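Local atomic coordinates of LIP (Serratia marcescens, PDB entry 4A1R), a protein that serves as a membrane-bound lipoprotein component of the type VI secretion system, probably helping to assemble the machinery at the cell envelope. Residues P30-V35 and I95-N100; V35-S40 and G83-D88. All coordinates share one frame; numbering follows the deposited sequence.

Interaction 1 (P30-V35 and I95-N100); sequences PIKIRV and IAEYQN
Arg34 and Ile95 form an antiparallel hydrogen-bonded pair, Arg34 N to Ile95 O at 2.8 Å and Ile95 N to Arg34 O at 3.0 Å, while Ile33 and Ala96 form the adjoining non-hydrogen-bonded pair; these join strands 31-38 and 91-96. Glu97 N reaches Lys32 O at 2.8 Å, nearly straight at the hydrogen (166°). The chain then turns aside in an inverse gamma turn centred on Glu97, and a water takes over the pairing, accepting from Lys32 N and donating to Glu97 O.

The apolar contacts lie on the face of Ile31, Ile33 and Ala96. With CG1 anti to the backbone N (chi1 -177°), Ile31 sends CD1 over the centre of the Tyr98 ring, 3.5 Å from the centroid, a CH-pi contact. Small Ala96 lets the CD1 atoms of both isoleucines close on its CB. Tyr98 OH bonds to the carbonyl of Gly138, giving this buried ring a polar anchor.

Arg34 and Ile95 lie on the other face, where Ile95 packs on Leu52 of helix 49-60; Lys32 and Glu97 run beside them. Lys32 CD lies 3.4 Å from Glu97 OE1, but the charges do not meet: Lys32 NZ bonds to Gln69 and Glu97 OE1 to Gln53. Glu97 OE2 accepts from two waters; one accepts from Arg34 NH1 at 2.8 Å, which also donates to Leu52 O, and the other bonds weakly to Lys32 NZ. The carboxylate is probably kept ionised mainly by water-mediated contact with Arg34, while Ile31, Ile33 and Ala96 pack on the face toward the other sheet, where Ile33 meets Phe14.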
loop_
_atom_site.group_PDB
_atom_site.type_symbol
_atom_site.label_atom_id
_atom_site.label_comp_id
_atom_site.label_asym_id
_atom_site.label_seq_id
_atom_site.Cartn_x
_atom_site.Cartn_y
_atom_site.Cartn_z
ATOM N N PRO A 30 0.127 -10.313 14.423
ATOM C CA PRO A 30 -0.028 -9.019 13.775
ATOM C C PRO A 30 0.998 -8.894 12.674
ATOM O O PRO A 30 2.082 -9.470 12.767
ATOM C CB PRO A 30 0.252 -8.019 14.909
ATOM C CG PRO A 30 -0.125 -8.759 16.164
ATOM C CD PRO A 30 0.169 -10.200 15.903
ATOM N N ILE A 31 0.664 -8.146 11.628
ATOM C CA ILE A 31 1.581 -8.014 10.521
ATOM C C ILE A 31 1.846 -6.531 10.244
ATOM O O ILE A 31 0.943 -5.695 10.340
ATOM C CB ILE A 31 1.029 -8.790 9.285
ATOM C CG1 ILE A 31 2.007 -8.739 8.119
ATOM C CG2 ILE A 31 -0.374 -8.272 8.925
ATOM C CD1 ILE A 31 1.728 -9.744 6.999
ATOM N N LYS A 32 3.110 -6.220 9.933
ATOM C CA LYS A 32 3.536 -4.849 9.647
ATOM C C LYS A 32 3.190 -4.528 8.203
ATOM O O LYS A 32 3.593 -5.276 7.288
ATOM C CB LYS A 32 5.050 -4.638 9.879
ATOM C CG LYS A 32 5.511 -3.193 9.566
ATOM C CD LYS A 32 7.018 -2.979 9.782
ATOM C CE LYS A 32 7.306 -2.560 11.227
ATOM N NZ LYS A 32 8.563 -1.745 11.214
ATOM N N ILE A 33 2.482 -3.407 8.019
ATOM C CA ILE A 33 2.115 -2.925 6.695
ATOM C C ILE A 33 2.836 -1.635 6.440
ATOM O O ILE A 33 2.791 -0.729 7.284
ATOM C CB ILE A 33 0.597 -2.677 6.577
ATOM C CG1 ILE A 33 -0.226 -3.913 7.001
ATOM C CG2 ILE A 33 0.234 -2.197 5.165
ATOM C CD1 ILE A 33 -0.152 -5.089 6.038
ATOM N N ARG A 34 3.526 -1.540 5.307
ATOM C CA ARG A 34 4.089 -0.248 4.911
ATOM C C ARG A 34 3.392 0.312 3.683
ATOM O O ARG A 34 2.978 -0.430 2.806
ATOM C CB ARG A 34 5.593 -0.380 4.704
ATOM C CG ARG A 34 6.323 -0.895 5.954
ATOM C CD ARG A 34 7.800 -1.060 5.668
ATOM N NE ARG A 34 8.414 0.208 5.291
ATOM C CZ ARG A 34 9.631 0.343 4.770
ATOM N NH1 ARG A 34 10.393 -0.718 4.521
ATOM N NH2 ARG A 34 10.087 1.557 4.476
ATOM N N VAL A 35 3.255 1.630 3.622
ATOM C CA VAL A 35 2.568 2.256 2.503
ATOM C C VAL A 35 3.526 3.303 2.015
ATOM O O VAL A 35 3.973 4.143 2.803
ATOM C CB VAL A 35 1.195 2.868 2.902
ATOM C CG1 VAL A 35 0.624 3.697 1.747
ATOM C CG2 VAL A 35 0.202 1.789 3.289
ATOM N N ILE A 95 3.511 -2.930 1.260
ATOM C CA ILE A 95 4.367 -4.060 1.672
ATOM C C ILE A 95 3.739 -4.670 2.932
ATOM O O ILE A 95 3.319 -3.945 3.841
ATOM C CB ILE A 95 5.823 -3.584 2.021
ATOM C CG1 ILE A 95 6.504 -2.957 0.808
ATOM C CG2 ILE A 95 6.692 -4.744 2.563
ATOM C CD1 ILE A 95 7.832 -2.283 1.086
ATOM N N ALA A 96 3.658 -5.995 3.004
ATOM C CA ALA A 96 3.133 -6.672 4.210
ATOM C C ALA A 96 4.276 -7.588 4.659
ATOM O O ALA A 96 4.687 -8.449 3.892
ATOM C CB ALA A 96 1.940 -7.537 3.861
ATOM N N GLU A 97 4.790 -7.395 5.866
ATOM C CA GLU A 97 6.004 -8.148 6.296
ATOM C C GLU A 97 5.597 -9.502 6.926
ATOM O O GLU A 97 5.679 -9.706 8.154
ATOM C CB GLU A 97 6.856 -7.297 7.249
ATOM C CG GLU A 97 7.271 -5.943 6.635
ATOM C CD GLU A 97 8.382 -5.196 7.391
ATOM O OE1 GLU A 97 8.769 -5.634 8.484
ATOM O OE2 GLU A 97 8.859 -4.157 6.863
ATOM N N TYR A 98 5.087 -10.405 6.089
ATOM C CA TYR A 98 4.759 -11.762 6.533
ATOM C C TYR A 98 6.004 -12.438 7.138
ATOM O O TYR A 98 7.103 -12.289 6.601
ATOM C CB TYR A 98 4.313 -12.625 5.344
ATOM C CG TYR A 98 2.935 -12.262 4.801
ATOM C CD1 TYR A 98 1.779 -12.838 5.337
ATOM C CD2 TYR A 98 2.803 -11.340 3.769
ATOM C CE1 TYR A 98 0.532 -12.525 4.835
ATOM C CE2 TYR A 98 1.553 -11.004 3.276
ATOM C CZ TYR A 98 0.418 -11.590 3.820
ATOM O OH TYR A 98 -0.838 -11.259 3.327
ATOM N N GLN A 99 5.805 -13.238 8.176
ATOM C CA GLN A 99 6.945 -14.037 8.753
ATOM C C GLN A 99 7.459 -15.153 7.839
ATOM O O GLN A 99 8.621 -15.588 7.950
ATOM C CB GLN A 99 6.554 -14.677 10.077
ATOM C CG GLN A 99 6.024 -13.770 11.169
ATOM C CD GLN A 99 5.712 -14.581 12.413
ATOM O OE1 GLN A 99 5.898 -15.802 12.424
ATOM N NE2 GLN A 99 5.281 -13.917 13.467
ATOM N N ASN A 100 6.601 -15.623 6.943
ATOM C CA ASN A 100 6.976 -16.657 5.991
ATOM C C ASN A 100 6.732 -16.130 4.611
ATOM O O ASN A 100 5.652 -16.298 4.066
ATOM C CB ASN A 100 6.133 -17.915 6.205
ATOM C CG ASN A 100 6.656 -18.776 7.324
ATOM O OD1 ASN A 100 6.078 -18.826 8.414
ATOM N ND2 ASN A 100 7.777 -19.430 7.076
HETATM O O HOH W 1 5.298 -8.344 10.280
HETATM O O HOH W 2 10.238 -2.579 8.317
HETATM O O HOH W 3 9.494 -3.381 4.380
#

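Interaction 2 (V35-S40 and G83-D88); sequences VLLLRS and GQSALD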
loop_
_atom_site.group_PDB
_atom_site.type_symbol
_atom_site.label_atom_id
_atom_site.label_comp_id
_atom_site.label_asym_id
_atom_site.label_seq_id
_atom_site.Cartn_x
_atom_site.Cartn_y
_atom_site.Cartn_z
ATOM N N VAL A 35 3.255 1.630 3.622
ATOM C CA VAL A 35 2.568 2.256 2.503
ATOM C C VAL A 35 3.526 3.303 2.015
ATOM O O VAL A 35 3.973 4.143 2.803
ATOM C CB VAL A 35 1.195 2.868 2.902
ATOM C CG1 VAL A 35 0.624 3.697 1.747
ATOM C CG2 VAL A 35 0.202 1.789 3.289
ATOM N N LEU A 36 3.882 3.224 0.730
ATOM C CA LEU A 36 4.876 4.109 0.185
ATOM C C LEU A 36 4.280 4.949 -0.952
ATOM O O LEU A 36 3.620 4.428 -1.847
ATOM C CB LEU A 36 6.098 3.308 -0.317
ATOM C CG LEU A 36 6.987 2.554 0.701
ATOM C CD1 LEU A 36 6.265 1.406 1.370
ATOM C CD2 LEU A 36 8.187 1.974 -0.027
ATOM N N LEU A 37 4.531 6.255 -0.921
ATOM C CA LEU A 37 4.159 7.086 -2.038
ATOM C C LEU A 37 5.315 7.136 -3.039
ATOM O O LEU A 37 6.465 7.464 -2.683
ATOM C CB LEU A 37 3.785 8.488 -1.531
ATOM C CG LEU A 37 3.157 9.409 -2.561
ATOM C CD1 LEU A 37 1.709 8.991 -2.807
ATOM C CD2 LEU A 37 3.227 10.837 -2.038
ATOM N N LEU A 38 5.011 6.789 -4.288
ATOM C CA LEU A 38 6.027 6.559 -5.289
ATOM C C LEU A 38 5.838 7.389 -6.557
ATOM O O LEU A 38 4.715 7.518 -7.071
ATOM C CB LEU A 38 6.065 5.063 -5.694
ATOM C CG LEU A 38 6.268 4.021 -4.577
ATOM C CD1 LEU A 38 5.954 2.624 -5.132
ATOM C CD2 LEU A 38 7.663 4.051 -3.955
ATOM N N ARG A 39 6.966 7.907 -7.044
ATOM C CA ARG A 39 7.079 8.563 -8.348
ATOM C C ARG A 39 6.907 7.557 -9.457
ATOM O O ARG A 39 6.435 7.896 -10.545
ATOM C CB ARG A 39 8.464 9.170 -8.519
ATOM C CG ARG A 39 8.627 10.553 -7.938
ATOM C CD ARG A 39 9.716 11.309 -8.681
ATOM N NE ARG A 39 10.635 11.951 -7.752
ATOM C CZ ARG A 39 10.454 13.155 -7.214
ATOM N NH1 ARG A 39 9.385 13.877 -7.519
ATOM N NH2 ARG A 39 11.349 13.635 -6.364
ATOM N N SER A 40 7.347 6.330 -9.188
ATOM C CA SER A 40 7.290 5.231 -10.143
ATOM C C SER A 40 7.429 3.931 -9.349
ATOM O O SER A 40 7.935 3.953 -8.229
ATOM C CB SER A 40 8.422 5.356 -11.145
ATOM O OG SER A 40 9.613 5.758 -10.489
ATOM N N GLY A 83 -2.983 9.622 3.568
ATOM C CA GLY A 83 -2.080 10.754 3.626
ATOM C C GLY A 83 -2.325 11.653 2.424
ATOM O O GLY A 83 -3.251 11.419 1.649
ATOM N N GLN A 84 -1.467 12.649 2.276
ATOM C CA GLN A 84 -1.534 13.578 1.152
ATOM C C GLN A 84 -0.757 12.990 0.031
ATOM O O GLN A 84 0.310 12.381 0.230
ATOM C CB GLN A 84 -0.926 14.941 1.519
ATOM C CG GLN A 84 -1.771 15.726 2.495
ATOM C CD GLN A 84 -1.234 17.123 2.724
ATOM O OE1 GLN A 84 -2.002 18.063 2.885
ATOM N NE2 GLN A 84 0.079 17.268 2.734
ATOM N N SER A 85 -1.305 13.150 -1.165
ATOM C CA SER A 85 -0.614 12.707 -2.353
ATOM C C SER A 85 0.364 13.810 -2.733
ATOM O O SER A 85 0.617 14.711 -1.953
ATOM C CB SER A 85 -1.607 12.361 -3.465
ATOM O OG SER A 85 -0.924 11.822 -4.585
ATOM N N ALA A 86 0.955 13.725 -3.907
ATOM C CA ALA A 86 1.834 14.789 -4.361
ATOM C C ALA A 86 1.655 14.875 -5.853
ATOM O O ALA A 86 1.109 13.947 -6.462
ATOM C CB ALA A 86 3.276 14.502 -3.998
ATOM N N LEU A 87 2.088 15.987 -6.443
ATOM C CA LEU A 87 1.809 16.233 -7.847
ATOM C C LEU A 87 2.346 15.094 -8.697
ATOM O O LEU A 87 1.641 14.565 -9.558
ATOM C CB LEU A 87 2.400 17.571 -8.302
ATOM C CG LEU A 87 1.686 18.277 -9.468
ATOM C CD1 LEU A 87 1.733 17.502 -10.782
ATOM C CD2 LEU A 87 0.243 18.635 -9.119
ATOM N N ASP A 88 3.592 14.714 -8.430
ATOM C CA ASP A 88 4.275 13.692 -9.221
ATOM C C ASP A 88 4.158 12.280 -8.659
ATOM O O ASP A 88 4.898 11.385 -9.059
ATOM C CB ASP A 88 5.741 14.053 -9.459
ATOM C CG ASP A 88 6.384 14.723 -8.276
ATOM O OD1 ASP A 88 5.837 14.646 -7.150
ATOM O OD2 ASP A 88 7.446 15.343 -8.489
#
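Leu37 and Arg39 reach the 83-88 segment through quite different torsions. In Leu37, chi1 of -171° places CG anti to the backbone N, and the branch carries CD2 toward the chain between Gln84 and Ala86. In Arg39, CG is instead roughly anti to the carbonyl carbon, beside the backbone N (chi1 -85°), and a bend at chi3 brings the guanidinium round beside Asp88.

Arg39 NH1 forms a salt bridge with Asp88 OD2 at 2.6 Å. It is single-pronged: the carboxylate meets the guanidinium at its edge, the two planes are 77° apart, and Asp88 OD1 stands farther off, 3.6 Å from Arg39 NH1. Arg39 NE donates to Asn62 O, so a second bond steadies the group. The two side chains run alongside each other from CA atoms 5.9 Å apart; the bent arginine chain lets NH1 turn in to the shorter aspartate, while Arg39 CG passes 4.0 Å from Asp88 O.

The leucine contact is looser. Leu37 CD2 touches Ala86 CB at 4.2 Å and lies 4.0 Å from Gln84 O; Leu37 also touches Tyr10, Leu65 and Ile92. Ala86's short side chain leaves room for the leucine methyl beside the backbone of 84-86, with Leu37 CA 7.4 Å from Ser85 CA.

This is side-chain docking rather than strand pairing: a buried leucine at the end of inner strand 31-38 packs against the chain leaving outermost strand 79-84, and a partly exposed ion pair, probably weakened by solvent, pins that connection.

How the interactions relate
Strand 31-38 carries both contacts, and Val35 belongs to both segments on it; the contact centres lie about 20 Å apart, on opposite sides of the chain's centre. Interaction 1 joins neighbouring strands, 31-38 and 91-96, within the antiparallel sheet. Interaction 2 links the far end of 31-38 to the end of strand 79-84, an outermost strand of the mixed sheet, and to the segment that follows it toward 91-96. Along the chain, interaction 2 is nested inside the loop closed by interaction 1. The two meet where Ile95 CD1 packs on Leu36 CD1 at 4.0 Å. One strand thus helps both to build a sheet and to join the two layers of the beta-sandwich.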